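Local coordinates for probable GTP-binding protein EngB (Pyrococcus horikoshii, PDB 2CXX), which probably binds GTP with a magnesium ion and is thought to be needed for normal cell division and septation, at residues Ala7-Val12 / Pro109-Phe114; Tyr19-Lys24 / Arg173-Ile178; His74-Asn79 / Tyr115-Glu120; Asn143-Lys148 / Lys158-Ile163. One frame throughout, in Å; residues are numbered along the deposited sequence.

Interaction 1: Ala7-Val12 / Pro109-Phe114; sequences AGRSNV and PIDVEF. With GDP (guanosine-5'-diphosphate), chain D.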
# COMPACT_ATOMS: atom_id res chain seq x y z
N ALA A 7 -1.07 3.20 1.51
CA ALA A 7 -0.19 3.77 0.54
C ALA A 7 -0.01 2.77 -0.61
O ALA A 7 -0.22 1.58 -0.46
CB ALA A 7 1.17 4.06 1.22
N GLY A 8 0.33 3.28 -1.77
CA GLY A 8 0.56 2.36 -2.90
C GLY A 8 0.74 3.14 -4.21
O GLY A 8 0.47 4.32 -4.27
N ARG A 9 1.24 2.48 -5.24
CA ARG A 9 1.36 3.20 -6.51
C ARG A 9 -0.03 3.46 -7.07
O ARG A 9 -1.01 2.75 -6.79
CB ARG A 9 2.20 2.36 -7.51
CG ARG A 9 3.66 2.30 -7.09
CD ARG A 9 4.54 1.42 -7.98
NE ARG A 9 3.85 0.19 -8.34
CZ ARG A 9 3.15 -0.00 -9.46
NH1 ARG A 9 3.06 0.92 -10.42
NH2 ARG A 9 2.35 -1.04 -9.57
N SER A 10 -0.14 4.50 -7.87
CA SER A 10 -1.40 4.81 -8.48
C SER A 10 -1.91 3.64 -9.35
O SER A 10 -1.16 2.98 -10.03
CB SER A 10 -1.24 6.07 -9.39
OG SER A 10 -2.46 6.31 -10.06
N ASN A 11 -3.20 3.42 -9.28
CA ASN A 11 -3.95 2.42 -10.02
C ASN A 11 -3.78 0.98 -9.54
O ASN A 11 -4.14 0.03 -10.28
CB ASN A 11 -3.64 2.53 -11.53
CG ASN A 11 -4.91 2.39 -12.39
OD1 ASN A 11 -5.86 3.21 -12.29
ND2 ASN A 11 -4.96 1.33 -13.20
N VAL A 12 -3.29 0.77 -8.31
CA VAL A 12 -3.10 -0.64 -7.82
C VAL A 12 -4.40 -1.14 -7.21
O VAL A 12 -4.51 -2.32 -6.88
CB VAL A 12 -1.95 -0.77 -6.74
CG1 VAL A 12 -0.56 -0.38 -7.36
CG2 VAL A 12 -2.23 0.14 -5.50
N PRO A 109 12.93 0.19 -7.49
CA PRO A 109 11.47 0.22 -7.69
C PRO A 109 10.77 0.89 -6.50
O PRO A 109 11.18 0.73 -5.34
CB PRO A 109 11.09 -1.24 -7.79
CG PRO A 109 12.41 -1.93 -8.21
CD PRO A 109 13.44 -1.19 -7.41
N ILE A 110 9.73 1.66 -6.81
CA ILE A 110 8.98 2.39 -5.78
C ILE A 110 8.47 1.46 -4.65
O ILE A 110 8.53 1.80 -3.43
CB ILE A 110 7.74 3.03 -6.43
CG1 ILE A 110 8.14 4.16 -7.36
CG2 ILE A 110 6.80 3.54 -5.36
CD1 ILE A 110 6.96 4.71 -8.12
N ASP A 111 7.90 0.34 -5.01
CA ASP A 111 7.36 -0.56 -3.99
C ASP A 111 8.39 -1.07 -3.00
O ASP A 111 8.12 -1.24 -1.80
CB ASP A 111 6.69 -1.77 -4.64
CG ASP A 111 5.28 -1.47 -5.18
OD1 ASP A 111 4.61 -0.50 -4.76
OD2 ASP A 111 4.85 -2.20 -6.07
N VAL A 112 9.58 -1.37 -3.53
CA VAL A 112 10.68 -1.89 -2.74
C VAL A 112 11.20 -0.74 -1.85
O VAL A 112 11.40 -0.91 -0.66
CB VAL A 112 11.78 -2.33 -3.67
CG1 VAL A 112 13.08 -2.57 -2.87
CG2 VAL A 112 11.35 -3.56 -4.45
N GLU A 113 11.39 0.41 -2.45
CA GLU A 113 11.88 1.57 -1.74
C GLU A 113 10.95 1.89 -0.59
O GLU A 113 11.41 2.11 0.55
CB GLU A 113 11.98 2.79 -2.67
CG GLU A 113 12.64 3.94 -1.96
CD GLU A 113 12.62 5.26 -2.74
OE1 GLU A 113 13.23 6.25 -2.26
OE2 GLU A 113 11.98 5.32 -3.81
N PHE A 114 9.65 1.89 -0.85
CA PHE A 114 8.71 2.25 0.21
C PHE A 114 8.57 1.24 1.34
O PHE A 114 8.52 1.61 2.52
CB PHE A 114 7.32 2.56 -0.37
CG PHE A 114 6.44 3.26 0.60
CD1 PHE A 114 6.71 4.54 1.00
CD2 PHE A 114 5.35 2.59 1.14
CE1 PHE A 114 5.87 5.16 1.96
CE2 PHE A 114 4.50 3.19 2.09
CZ PHE A 114 4.78 4.48 2.50
PB GDP D . -5.95 3.57 -6.94
O1B GDP D . -5.43 4.53 -7.95
O2B GDP D . -4.80 2.62 -6.42
O3B GDP D . -6.95 4.08 -5.92
O3A GDP D . -6.83 2.55 -7.79
PA GDP D . -8.37 2.25 -8.05
O1A GDP D . -9.00 1.73 -6.81
O2A GDP D . -9.10 3.53 -8.59
O5' GDP D . -8.36 1.00 -9.06
C5' GDP D . -7.66 1.30 -10.23
C4' GDP D . -8.05 0.32 -11.34
O4' GDP D . -7.81 -1.08 -10.89
C3' GDP D . -9.49 0.28 -11.73
O3' GDP D . -9.97 0.25 -13.08
C2' GDP D . -10.13 -0.73 -10.75
O2' GDP D . -11.34 -1.31 -11.36
C1' GDP D . -9.08 -1.83 -10.88
N9 GDP D . -9.02 -2.77 -9.75
C8 GDP D . -8.98 -2.48 -8.37
N7 GDP D . -8.91 -3.57 -7.69
C5 GDP D . -8.91 -4.63 -8.56
C6 GDP D . -8.86 -6.05 -8.42
O6 GDP D . -8.81 -6.59 -7.36
N1 GDP D . -8.87 -6.84 -9.57
C2 GDP D . -8.94 -6.27 -10.81
N2 GDP D . -8.95 -7.10 -11.91
N3 GDP D . -8.99 -4.96 -10.96
C4 GDP D . -8.98 -4.12 -9.87
O HOH W 1 2.33 -2.39 -6.91
O HOH W 2 2.05 -0.26 -5.02
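Arg9 reaches from the loop after strand 3-8 to Asp111 in the first turn of helix 110-120, and the two side chains cross at about a right angle. A kink in the arginine chain at chi3 (-42°) turns the guanidinium so that Asp111 lies at its edge, close to its plane. The direct link is slight: NE of Arg9 gives a weak hydrogen bond of 3.4 Å to OD2 of Asp111, part of a salt bridge, with guanidinium and carboxylate planes 70° apart. Two waters strengthen it. Water 1 donates to Asp111 OD2 at 2.7 Å and accepts from Arg9 NH2, while water 2 donates to Asp111 OD1 at 2.6 Å and accepts from the backbone N of Arg9. Each carboxylate oxygen is thus tied to its own water, which should help fix the rotation of the buried Asp111 and probably favours its charged form. The aliphatic part of Arg9 passes obliquely across Ile110, CG meeting the CG2 branch at 3.8 Å. One turn on, Phe114 has CG anti to its backbone N (chi1 -165°), which sends the ring toward the strand, where CE2 meets Ala7 CB at 3.6 Å. Phe54 packs its ring against Phe114, and Ile98 of helix 94-104 touches Arg9. On the loop, the backbone N of Asn11 donates to O1B of GDP at 2.8 Å, and Gly13 and Lys14 add further amides. A beta strand running into a glycine-rich turn whose amides wrap the beta-phosphate is the P-loop (Walker A motif) of the TRAFAC GTPases.

Interaction 2: Tyr19-Lys24 / Arg173-Ile178; sequences YRLTGK and RLKNRI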
# COMPACT_ATOMS: atom_id res chain seq x y z
N TYR A 19 -12.64 1.45 0.03
CA TYR A 19 -14.10 1.37 -0.06
C TYR A 19 -14.60 -0.02 0.37
O TYR A 19 -15.62 -0.11 1.05
CB TYR A 19 -14.55 1.66 -1.51
CG TYR A 19 -16.00 1.34 -1.75
CD1 TYR A 19 -16.99 2.04 -1.08
CD2 TYR A 19 -16.38 0.31 -2.60
CE1 TYR A 19 -18.34 1.70 -1.25
CE2 TYR A 19 -17.74 -0.02 -2.77
CZ TYR A 19 -18.67 0.68 -2.08
OH TYR A 19 -19.99 0.31 -2.23
N ARG A 20 -13.95 -1.10 -0.07
CA ARG A 20 -14.38 -2.45 0.40
C ARG A 20 -14.31 -2.60 1.93
O ARG A 20 -15.18 -3.24 2.56
CB ARG A 20 -13.52 -3.53 -0.21
CG ARG A 20 -13.75 -3.76 -1.63
CD ARG A 20 -15.22 -4.09 -1.87
NE ARG A 20 -15.40 -4.51 -3.25
CZ ARG A 20 -16.51 -5.07 -3.69
NH1 ARG A 20 -17.52 -5.28 -2.83
NH2 ARG A 20 -16.62 -5.42 -4.96
N LEU A 21 -13.28 -2.02 2.54
CA LEU A 21 -13.05 -2.10 3.96
C LEU A 21 -13.97 -1.21 4.79
O LEU A 21 -14.48 -1.59 5.83
CB LEU A 21 -11.58 -1.69 4.27
CG LEU A 21 -10.57 -2.81 3.92
CD1 LEU A 21 -9.11 -2.29 4.17
CD2 LEU A 21 -10.82 -4.07 4.82
N THR A 22 -14.25 -0.03 4.29
CA THR A 22 -14.99 0.93 5.07
C THR A 22 -16.37 1.33 4.57
O THR A 22 -17.08 2.00 5.29
CB THR A 22 -14.23 2.26 5.11
OG1 THR A 22 -14.21 2.81 3.78
CG2 THR A 22 -12.75 2.08 5.54
N GLY A 23 -16.69 1.00 3.34
CA GLY A 23 -17.98 1.43 2.79
C GLY A 23 -17.95 2.91 2.42
O GLY A 23 -19.00 3.48 2.10
N LYS A 24 -16.78 3.56 2.45
CA LYS A 24 -16.67 4.97 2.09
C LYS A 24 -15.89 5.15 0.78
O LYS A 24 -14.76 4.63 0.65
CB LYS A 24 -16.01 5.74 3.24
CG LYS A 24 -16.92 5.69 4.47
CD LYS A 24 -16.41 6.45 5.64
CE LYS A 24 -17.46 6.54 6.69
NZ LYS A 24 -16.96 7.35 7.83
N ARG A 173 -10.09 -11.41 5.58
CA ARG A 173 -8.83 -11.87 6.17
C ARG A 173 -7.87 -10.67 6.33
O ARG A 173 -7.11 -10.58 7.32
CB ARG A 173 -8.18 -12.95 5.28
CG ARG A 173 -9.10 -14.08 4.83
CD ARG A 173 -8.35 -15.33 4.32
NE ARG A 173 -7.29 -15.75 5.24
CZ ARG A 173 -7.42 -16.66 6.21
NH1 ARG A 173 -8.57 -17.29 6.41
NH2 ARG A 173 -6.37 -16.92 6.99
N LEU A 174 -7.91 -9.72 5.37
CA LEU A 174 -7.04 -8.55 5.42
C LEU A 174 -7.47 -7.70 6.61
O LEU A 174 -6.65 -7.19 7.34
CB LEU A 174 -7.08 -7.76 4.10
CG LEU A 174 -6.39 -6.40 4.12
CD1 LEU A 174 -4.91 -6.60 4.53
CD2 LEU A 174 -6.46 -5.73 2.77
N LYS A 175 -8.79 -7.53 6.79
CA LYS A 175 -9.29 -6.77 7.92
C LYS A 175 -8.83 -7.44 9.23
O LYS A 175 -8.36 -6.79 10.14
CB LYS A 175 -10.82 -6.71 7.88
CG LYS A 175 -11.43 -5.57 8.66
CD LYS A 175 -12.96 -5.73 8.74
CE LYS A 175 -13.58 -5.90 7.34
NZ LYS A 175 -14.48 -4.74 6.92
N ASN A 176 -8.97 -8.75 9.33
CA ASN A 176 -8.54 -9.44 10.56
C ASN A 176 -7.07 -9.23 10.83
O ASN A 176 -6.69 -8.98 11.93
CB ASN A 176 -8.78 -10.93 10.44
CG ASN A 176 -10.24 -11.29 10.40
OD1 ASN A 176 -11.08 -10.54 10.93
ND2 ASN A 176 -10.56 -12.43 9.79
N ARG A 177 -6.24 -9.33 9.80
CA ARG A 177 -4.79 -9.10 9.95
C ARG A 177 -4.50 -7.70 10.51
O ARG A 177 -3.70 -7.52 11.41
CB ARG A 177 -4.09 -9.30 8.59
CG ARG A 177 -2.52 -9.23 8.58
CD ARG A 177 -1.80 -10.52 8.91
NE ARG A 177 -1.75 -10.71 10.35
CZ ARG A 177 -0.71 -10.44 11.15
NH1 ARG A 177 0.43 -9.98 10.70
NH2 ARG A 177 -0.87 -10.58 12.47
N ILE A 178 -5.10 -6.68 9.92
CA ILE A 178 -4.91 -5.32 10.34
C ILE A 178 -5.21 -5.18 11.83
O ILE A 178 -4.44 -4.59 12.57
CB ILE A 178 -5.85 -4.39 9.56
CG1 ILE A 178 -5.35 -4.30 8.15
CG2 ILE A 178 -5.97 -3.02 10.25
CD1 ILE A 178 -6.29 -3.44 7.29
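The last turn of helix 14-22 faces helix 171-184, with the CA atoms of Leu21 and Lys175 7.2 Å apart at the nearest point. Leu21 and Lys175 run past each other in opposite directions, so that CD2 of the leucine lies against the methylenes of the lysine, 4.0 Å from its CB. Beyond CG the lysine chain bends at chi3 (-53°) and again at chi4 (-113°), folding around this methyl and bringing NZ to the carbonyl O of Leu21 in a weak hydrogen bond of 3.3 Å. The other branch, CD1 of Leu21, meets CD1 of Ile178 at 4.4 Å, one turn further along the second helix. Just beyond, Gly23 leaves the helix with positive phi, and OG1 of Thr22 accepts from the backbone N of Lys24 at 3.0 Å in an ST turn. Trp43 of strand 39-43 touches Lys175 and also gives a weak bond to the Leu21 carbonyl; Ile126 of strand 125-130 packs on Ile178. The chemistry is therefore mainly apolar, and the lysine serves it twice: its methylenes extend the greasy surface, while its ammonium group lies at a helix C-terminal end, where the carbonyl dipoles probably favour a positive charge.

Interaction 3: His74-Asn79 / Tyr115-Glu120; sequences HFIEDN and YQFLRE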
# COMPACT_ATOMS: atom_id res chain seq x y z
N HIS A 74 7.59 12.90 4.62
CA HIS A 74 7.61 13.83 5.73
C HIS A 74 6.45 13.56 6.71
O HIS A 74 6.64 13.50 7.90
CB HIS A 74 7.61 15.28 5.22
CG HIS A 74 7.93 16.29 6.28
ND1 HIS A 74 9.08 16.22 7.04
CD2 HIS A 74 7.19 17.29 6.82
CE1 HIS A 74 9.04 17.13 7.99
NE2 HIS A 74 7.90 17.80 7.89
N PHE A 75 5.26 13.35 6.20
CA PHE A 75 4.14 13.04 7.09
C PHE A 75 4.42 11.75 7.88
O PHE A 75 4.31 11.70 9.13
CB PHE A 75 2.87 12.84 6.26
CG PHE A 75 1.67 12.60 7.10
CD1 PHE A 75 0.87 13.68 7.52
CD2 PHE A 75 1.36 11.29 7.52
CE1 PHE A 75 -0.21 13.46 8.34
CE2 PHE A 75 0.27 11.07 8.35
CZ PHE A 75 -0.52 12.16 8.76
N ILE A 76 4.83 10.70 7.18
CA ILE A 76 5.05 9.42 7.91
C ILE A 76 6.23 9.51 8.90
O ILE A 76 6.17 8.99 10.02
CB ILE A 76 5.26 8.24 6.91
CG1 ILE A 76 4.02 8.10 6.05
CG2 ILE A 76 5.57 6.95 7.67
CD1 ILE A 76 4.16 7.14 4.85
N GLU A 77 7.28 10.20 8.51
CA GLU A 77 8.39 10.38 9.45
C GLU A 77 7.88 11.16 10.66
O GLU A 77 8.13 10.77 11.80
CB GLU A 77 9.52 11.19 8.83
CG GLU A 77 10.44 10.36 7.95
CD GLU A 77 11.48 11.21 7.20
OE1 GLU A 77 12.47 10.61 6.75
OE2 GLU A 77 11.32 12.45 7.07
N ASP A 78 7.15 12.24 10.43
CA ASP A 78 6.69 13.09 11.56
C ASP A 78 5.63 12.49 12.48
O ASP A 78 5.54 12.84 13.67
CB ASP A 78 6.13 14.41 11.04
CG ASP A 78 7.17 15.31 10.46
OD1 ASP A 78 8.35 14.99 10.56
OD2 ASP A 78 6.79 16.37 9.92
N ASN A 79 4.81 11.62 11.93
CA ASN A 79 3.73 10.99 12.66
C ASN A 79 3.99 9.51 12.97
O ASN A 79 3.10 8.81 13.45
CB ASN A 79 2.46 11.10 11.85
CG ASN A 79 1.95 12.50 11.74
OD1 ASN A 79 1.22 12.97 12.64
ND2 ASN A 79 2.31 13.20 10.67
N TYR A 115 8.50 -0.03 1.02
CA TYR A 115 8.42 -1.03 2.07
C TYR A 115 9.70 -0.95 2.93
O TYR A 115 9.66 -1.02 4.18
CB TYR A 115 8.29 -2.44 1.47
CG TYR A 115 8.10 -3.51 2.51
CD1 TYR A 115 9.19 -4.09 3.12
CD2 TYR A 115 6.82 -3.88 2.93
CE1 TYR A 115 9.04 -5.02 4.17
CE2 TYR A 115 6.65 -4.82 3.97
CZ TYR A 115 7.78 -5.38 4.57
OH TYR A 115 7.70 -6.34 5.55
N GLN A 116 10.84 -0.73 2.30
CA GLN A 116 12.06 -0.68 3.10
C GLN A 116 12.12 0.58 3.91
O GLN A 116 12.66 0.55 5.05
CB GLN A 116 13.29 -0.85 2.22
CG GLN A 116 13.37 -2.27 1.65
CD GLN A 116 14.59 -2.51 0.75
OE1 GLN A 116 15.45 -1.64 0.62
NE2 GLN A 116 14.67 -3.70 0.15
N PHE A 117 11.50 1.64 3.42
CA PHE A 117 11.46 2.89 4.17
C PHE A 117 10.61 2.66 5.45
O PHE A 117 11.03 3.05 6.56
CB PHE A 117 10.88 4.00 3.28
CG PHE A 117 10.36 5.21 4.04
CD1 PHE A 117 11.24 6.15 4.63
CD2 PHE A 117 8.99 5.43 4.14
CE1 PHE A 117 10.75 7.27 5.30
CE2 PHE A 117 8.48 6.53 4.79
CZ PHE A 117 9.35 7.48 5.37
N LEU A 118 9.45 2.04 5.31
CA LEU A 118 8.63 1.79 6.49
C LEU A 118 9.38 0.95 7.52
O LEU A 118 9.18 1.11 8.74
CB LEU A 118 7.33 1.08 6.11
CG LEU A 118 6.39 1.95 5.22
CD1 LEU A 118 5.24 1.14 4.68
CD2 LEU A 118 5.83 3.15 6.06
N ARG A 119 10.24 0.04 7.03
CA ARG A 119 10.99 -0.82 7.97
C ARG A 119 12.01 0.00 8.74
O ARG A 119 12.18 -0.22 9.94
CB ARG A 119 11.66 -1.99 7.21
CG ARG A 119 12.50 -3.00 8.13
CD ARG A 119 11.55 -3.89 8.96
NE ARG A 119 12.20 -4.51 10.13
CZ ARG A 119 12.44 -5.81 10.25
NH1 ARG A 119 12.10 -6.63 9.26
NH2 ARG A 119 12.91 -6.29 11.41
N GLU A 120 12.64 0.97 8.09
CA GLU A 120 13.58 1.87 8.79
C GLU A 120 12.84 2.66 9.84
O GLU A 120 13.45 3.06 10.81
CB GLU A 120 14.23 2.90 7.85
CG GLU A 120 15.26 2.31 6.91
CD GLU A 120 15.95 3.36 6.07
OE1 GLU A 120 15.85 4.57 6.41
OE2 GLU A 120 16.59 2.96 5.06
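Ile76 and Phe117 meet between helices 62-79 and 110-120, where CG2 of the isoleucine approaches CE2 of the ring obliquely at 4.1 Å. The same methyl touches CD2 of Leu118, also at 4.1 Å, so a single branch of Ile76 contacts two consecutive residues of the other helix. Glu77 comes in from another direction: its CG lies at the ring edge, near the plane, 4.0 Å from CZ of Phe117. Its chain continues extended, crossing the ring at about a right angle, and OE1 runs on alongside CE1 with the carboxylate tilted 50° from the ring plane. Phe117 gets there because its CG is anti to the backbone N (chi1 161°), which throws the ring across the gap. Segments 74-79 and 115-120 run nearly parallel, 21° apart, their axes 11.2 Å apart at closest, a gap that the side chains of Ile76, Phe117 and Leu118 span. Both helices belong to the alpha/beta fold of a P-loop GTPase, packed here side by side over the central sheet. Beneath them Leu118 rests on Ala86 and Thr125 of strands 85-91 and 125-130, and Ile76 also touches Leu121 and Ile123 in the loop after helix 110-120. Within helix 62-79, ND2 of Asn79 sits over the centre of the Phe75 ring and donates to the Phe75 carbonyl O at 2.9 Å, while Phe75 itself packs on Met51.

Interaction 4: Asn143-Lys148 / Lys158-Ile163; sequences NFLAEK and KVFIPI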
# COMPACT_ATOMS: atom_id res chain seq x y z
N ASN A 143 6.40 -14.87 -3.17
CA ASN A 143 7.77 -15.26 -2.82
C ASN A 143 8.74 -14.30 -3.43
O ASN A 143 9.76 -13.97 -2.82
CB ASN A 143 8.11 -16.66 -3.31
CG ASN A 143 7.43 -17.74 -2.50
OD1 ASN A 143 6.96 -17.50 -1.38
ND2 ASN A 143 7.39 -18.94 -3.03
N PHE A 144 8.45 -13.83 -4.65
CA PHE A 144 9.32 -12.88 -5.33
C PHE A 144 9.36 -11.56 -4.56
O PHE A 144 10.43 -10.98 -4.31
CB PHE A 144 8.78 -12.64 -6.79
CG PHE A 144 9.57 -11.67 -7.58
CD1 PHE A 144 10.72 -12.07 -8.26
CD2 PHE A 144 9.18 -10.33 -7.64
CE1 PHE A 144 11.44 -11.16 -8.99
CE2 PHE A 144 9.88 -9.42 -8.35
CZ PHE A 144 11.03 -9.81 -9.04
N LEU A 145 8.18 -11.05 -4.19
CA LEU A 145 8.09 -9.79 -3.50
C LEU A 145 8.76 -9.90 -2.14
O LEU A 145 9.39 -8.97 -1.69
CB LEU A 145 6.60 -9.38 -3.33
CG LEU A 145 5.78 -9.10 -4.61
CD1 LEU A 145 4.38 -8.61 -4.25
CD2 LEU A 145 6.49 -8.05 -5.39
N ALA A 146 8.63 -11.05 -1.48
CA ALA A 146 9.24 -11.19 -0.17
C ALA A 146 10.76 -11.07 -0.29
O ALA A 146 11.39 -10.38 0.49
CB ALA A 146 8.84 -12.53 0.49
N GLU A 147 11.35 -11.70 -1.32
CA GLU A 147 12.79 -11.61 -1.51
C GLU A 147 13.20 -10.14 -1.84
O GLU A 147 14.18 -9.64 -1.30
CB GLU A 147 13.17 -12.58 -2.64
CG GLU A 147 14.63 -13.00 -2.74
CD GLU A 147 15.50 -12.01 -3.42
OE1 GLU A 147 15.02 -11.36 -4.36
OE2 GLU A 147 16.69 -11.88 -3.03
N LYS A 148 12.43 -9.44 -2.69
CA LYS A 148 12.81 -8.08 -3.07
C LYS A 148 12.61 -7.06 -1.93
O LYS A 148 13.36 -6.07 -1.83
CB LYS A 148 11.99 -7.63 -4.30
CG LYS A 148 12.33 -8.42 -5.58
CD LYS A 148 13.74 -8.12 -6.03
CE LYS A 148 14.20 -9.11 -7.09
NZ LYS A 148 15.66 -8.91 -7.42
N LYS A 158 2.57 -13.52 7.28
CA LYS A 158 2.16 -12.51 8.24
C LYS A 158 2.12 -11.14 7.54
O LYS A 158 1.36 -10.22 7.91
CB LYS A 158 3.17 -12.43 9.39
CG LYS A 158 3.28 -13.71 10.25
CD LYS A 158 1.93 -14.02 10.94
CE LYS A 158 2.02 -15.37 11.66
NZ LYS A 158 2.54 -16.46 10.73
N VAL A 159 2.94 -11.02 6.51
CA VAL A 159 3.07 -9.76 5.80
C VAL A 159 2.23 -9.64 4.56
O VAL A 159 1.49 -8.65 4.40
CB VAL A 159 4.53 -9.51 5.41
CG1 VAL A 159 4.66 -8.18 4.63
CG2 VAL A 159 5.39 -9.45 6.67
N PHE A 160 2.32 -10.65 3.71
CA PHE A 160 1.65 -10.65 2.39
C PHE A 160 0.27 -11.28 2.37
O PHE A 160 0.12 -12.49 2.54
CB PHE A 160 2.54 -11.34 1.35
CG PHE A 160 3.80 -10.60 1.09
CD1 PHE A 160 4.94 -10.94 1.78
CD2 PHE A 160 3.84 -9.56 0.14
CE1 PHE A 160 6.12 -10.27 1.53
CE2 PHE A 160 5.02 -8.88 -0.14
CZ PHE A 160 6.17 -9.25 0.57
N ILE A 161 -0.75 -10.45 2.15
CA ILE A 161 -2.12 -10.96 2.11
C ILE A 161 -2.72 -10.74 0.73
O ILE A 161 -3.03 -9.59 0.33
CB ILE A 161 -3.04 -10.20 3.13
CG1 ILE A 161 -2.40 -10.19 4.52
CG2 ILE A 161 -4.43 -10.85 3.15
CD1 ILE A 161 -2.27 -11.51 5.18
N PRO A 162 -2.86 -11.81 -0.05
CA PRO A 162 -3.46 -11.59 -1.37
C PRO A 162 -4.98 -11.36 -1.28
O PRO A 162 -5.71 -12.01 -0.52
CB PRO A 162 -3.07 -12.85 -2.14
CG PRO A 162 -2.96 -13.90 -1.08
CD PRO A 162 -2.42 -13.21 0.14
N ILE A 163 -5.47 -10.38 -2.06
CA ILE A 163 -6.91 -10.06 -2.05
C ILE A 163 -7.35 -9.66 -3.47
O ILE A 163 -6.52 -9.47 -4.37
CB ILE A 163 -7.18 -8.79 -1.17
CG1 ILE A 163 -6.23 -7.67 -1.65
CG2 ILE A 163 -6.82 -9.02 0.32
CD1 ILE A 163 -6.51 -6.32 -1.09
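Phe160 points from strand 160-162 toward helix 138-149 and wedges its ring against the backbone and CB atoms of Leu145 and Ala146. From CB the side chain sets out with CG beside the backbone N and anti to the carbonyl carbon (chi1 -65°), and chi2 of 94° then turns the ring so that its two CE atoms part to different neighbours. CE2 goes to Leu145, where it meets CB at 3.6 Å and CD1 at 4.2 Å. On the other flank CE1 lies 3.7 Å from CB of Ala146 and equally near that residue's CA. The tip, CZ, comes between them, 3.7 Å from the backbone N of Ala146 and 3.9 Å from CB of Leu145. Ala146 CA and Leu145 CB approach the ring obliquely, and the side-chain contacts are apolar. In the alpha/beta fold of this P-loop GTPase, strand 160-162 is the outermost strand at one end of the sheet within the chain, and only the short helix 156-159 separates it from helix 138-149. The small CB of Ala146 lets the aromatic ring come right up to the helix backbone; the CA atoms of Ala146 and Phe160 are 8.0 Å apart, the nearest pair across the two segments. Leu145 also touches Ile99 of helix 94-104. Val127 and Val129 of the adjacent strand 125-130 touch Phe160 too, and Val159 lays CG1 over one ring face, 3.9 Å above the plane and offset toward the rim. Ile142, one helical turn before Ala146, and Val151 in the loop after the helix also touch the ring.

Interaction 1 includes the phosphate-binding loop, whose Asn11 N bonds GDP, and the centres of the others lie about 13 Å (interaction 3), 14 Å (interaction 4) and 19 Å (interaction 2) from its centre. Interactions 1 and 3 share helix 110-120 and touch where Phe114 CZ meets Ile76 CD1 at 3.6 Å. Interactions 1 and 4 meet at Val112 CG1 and Lys148 O, 3.7 Å apart. Interaction 2 joins interaction 4 through a probable hydrogen bond from Arg177 NH1 to Lys158 O at 3.0 Å. The side chains of Leu21 and Leu145 lie about 12 Å and 14 Å from GDP, away from the nucleotide, although segment 158-163 ends at Ile163, predicted to bind GTP.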